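Local coordinates for protein putative rRNA methyltransferase (Sorangium cellulosum, PDB 4RWZ) that probably methylates 16S ribosomal RNA as an S-adenosylmethionine-dependent enzyme of the kind that confers resistance to aminoglycoside antibiotics, at residues V27-G32 with Y50-D55. Numbering follows the deposited sequence.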
loop_
_atom_site.group_PDB
_atom_site.type_symbol
_atom_site.label_atom_id
_atom_site.label_comp_id
_atom_site.label_asym_id
_atom_site.label_seq_id
_atom_site.Cartn_x
_atom_site.Cartn_y
_atom_site.Cartn_z
ATOM N N VAL A 27 -10.572 -2.909 -6.013
ATOM C CA VAL A 27 -9.630 -3.404 -5.023
ATOM C C VAL A 27 -8.746 -2.277 -4.543
ATOM O O VAL A 27 -8.230 -1.474 -5.338
ATOM C CB VAL A 27 -8.712 -4.499 -5.628
ATOM C CG1 VAL A 27 -7.674 -4.989 -4.585
ATOM C CG2 VAL A 27 -9.552 -5.654 -6.178
ATOM N N LEU A 28 -8.594 -2.193 -3.224
ATOM C CA LEU A 28 -7.695 -1.242 -2.597
ATOM C C LEU A 28 -6.639 -2.045 -1.863
ATOM O O LEU A 28 -6.969 -3.054 -1.227
ATOM C CB LEU A 28 -8.495 -0.391 -1.588
ATOM C CG LEU A 28 -7.758 0.350 -0.499
ATOM C CD1 LEU A 28 -6.921 1.509 -1.056
ATOM C CD2 LEU A 28 -8.805 0.912 0.531
ATOM N N ILE A 29 -5.366 -1.664 -2.023
ATOM C CA ILE A 29 -4.308 -2.294 -1.221
ATOM C C ILE A 29 -3.600 -1.210 -0.469
ATOM O O ILE A 29 -3.160 -0.207 -1.050
ATOM C CB ILE A 29 -3.327 -3.088 -2.096
ATOM C CG1 ILE A 29 -4.137 -4.170 -2.869
ATOM C CG2 ILE A 29 -2.158 -3.664 -1.204
ATOM C CD1 ILE A 29 -3.229 -5.024 -3.855
ATOM N N ASP A 30 -3.460 -1.394 0.842
ATOM C CA ASP A 30 -2.805 -0.393 1.681
ATOM C C ASP A 30 -1.498 -0.996 2.173
ATOM O O ASP A 30 -1.535 -1.927 2.941
ATOM C CB ASP A 30 -3.722 -0.079 2.890
ATOM C CG ASP A 30 -3.134 1.003 3.833
ATOM O OD1 ASP A 30 -2.572 2.009 3.310
ATOM O OD2 ASP A 30 -3.274 0.910 5.123
ATOM N N VAL A 31 -0.348 -0.468 1.739
ATOM C CA VAL A 31 0.948 -1.096 2.081
ATOM C C VAL A 31 1.510 -0.424 3.309
ATOM O O VAL A 31 1.501 0.821 3.394
ATOM C CB VAL A 31 1.902 -0.935 0.865
ATOM C CG1 VAL A 31 3.312 -1.359 1.215
ATOM C CG2 VAL A 31 1.366 -1.773 -0.225
ATOM N N GLY A 32 1.925 -1.235 4.292
ATOM C CA GLY A 32 2.410 -0.733 5.567
ATOM C C GLY A 32 1.235 -0.288 6.405
ATOM O O GLY A 32 1.218 0.808 6.983
ATOM N N TYR A 50 -12.910 -4.488 -2.392
ATOM C CA TYR A 50 -12.176 -5.435 -1.567
ATOM C C TYR A 50 -10.919 -4.727 -1.073
ATOM O O TYR A 50 -10.084 -4.307 -1.863
ATOM C CB TYR A 50 -11.840 -6.709 -2.375
ATOM C CG TYR A 50 -11.441 -7.893 -1.490
ATOM C CD1 TYR A 50 -12.401 -8.632 -0.801
ATOM C CD2 TYR A 50 -10.099 -8.257 -1.338
ATOM C CE1 TYR A 50 -12.052 -9.686 -0.005
ATOM C CE2 TYR A 50 -9.728 -9.339 -0.526
ATOM C CZ TYR A 50 -10.723 -10.050 0.142
ATOM O OH TYR A 50 -10.420 -11.141 0.960
ATOM N N CYS A 51 -10.761 -4.604 0.244
ATOM C CA CYS A 51 -9.696 -3.765 0.839
ATOM C C CYS A 51 -8.676 -4.641 1.520
ATOM O O CYS A 51 -9.050 -5.438 2.370
ATOM C CB CYS A 51 -10.279 -2.831 1.863
ATOM S SG CYS A 51 -11.607 -1.756 1.143
ATOM N N ILE A 52 -7.413 -4.515 1.128
ATOM C CA ILE A 52 -6.366 -5.412 1.609
ATOM C C ILE A 52 -5.325 -4.595 2.316
ATOM O O ILE A 52 -4.765 -3.681 1.723
ATOM C CB ILE A 52 -5.699 -6.177 0.427
ATOM C CG1 ILE A 52 -6.775 -6.930 -0.369
ATOM C CG2 ILE A 52 -4.611 -7.104 0.978
ATOM C CD1 ILE A 52 -6.183 -7.721 -1.621
ATOM N N GLY A 53 -5.051 -4.892 3.592
ATOM C CA GLY A 53 -3.968 -4.195 4.281
ATOM C C GLY A 53 -2.770 -5.144 4.346
ATOM O O GLY A 53 -2.942 -6.352 4.580
ATOM N N VAL A 54 -1.568 -4.605 4.118
ATOM C CA VAL A 54 -0.320 -5.418 4.114
ATOM C C VAL A 54 0.624 -4.845 5.135
ATOM O O VAL A 54 0.781 -3.632 5.181
ATOM C CB VAL A 54 0.370 -5.312 2.714
ATOM C CG1 VAL A 54 1.613 -6.248 2.613
ATOM C CG2 VAL A 54 -0.593 -5.698 1.626
ATOM N N ASP A 55 1.299 -5.679 5.950
ATOM C CA ASP A 55 2.275 -5.138 6.868
ATOM C C ASP A 55 3.279 -6.266 7.167
ATOM O O ASP A 55 2.900 -7.411 7.120
ATOM C CB ASP A 55 1.597 -4.735 8.197
ATOM C CG ASP A 55 2.503 -3.888 9.079
ATOM O OD1 ASP A 55 3.314 -4.449 9.898
ATOM O OD2 ASP A 55 2.449 -2.650 8.970
#
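I29 and V54 meet through the branches that their first torsions turn toward one another: with chi1 at -58°, I29 CG1 is anti to the carbonyl carbon, which puts CG2 anti to the backbone N, while in V54 it is CG2 that lies anti to the carbonyl carbon, and the two CG2 methyls come to 3.8 Å. They sit on neighbouring parallel strands, 27-31 and 50-55, which with helix 37-45 as the crossover make up a beta-alpha-beta unit of a Rossmann-like methyltransferase fold. The strands' N-to-C directions differ by 15°. L28 and D30 make the backbone bonds to 50-55, while V27, I29 and V31 bond to strand 98-104 on the other side. L28 N gives its hydrogen to Y50 O and L28 O takes one from I52 N; D30 repeats this with I52 O and V54 N, D30 N lying 2.8 Å from I52 O. On the face with I29 and V54, the side chain of I52 runs beside that of I29 and points the same way, I29 CG1 lying 4.2 Å from I52 CB. Toward the N-terminal ends, I52 CD1 meets V27 CG1 at 4.3 Å and also reaches the edge of the Y50 ring. The other face looks to helix 37-45: L28 CD2 packs on C51 SG at 3.9 Å, with S42 touching L28 and V39 touching C51. D30 shares that face, its carboxylate held by T102 through OD1 and by T33 through OD2. At the C-terminal ends, where this family usually binds its methyl donor, G32 has positive phi (76°), and its N makes a weak bond to V54 O. D55 OD1 makes a salt bridge with R60 and accepts a hydrogen bond from A57 N; OD2, bonded to G34 N, lies 3.7 Å from G32 C.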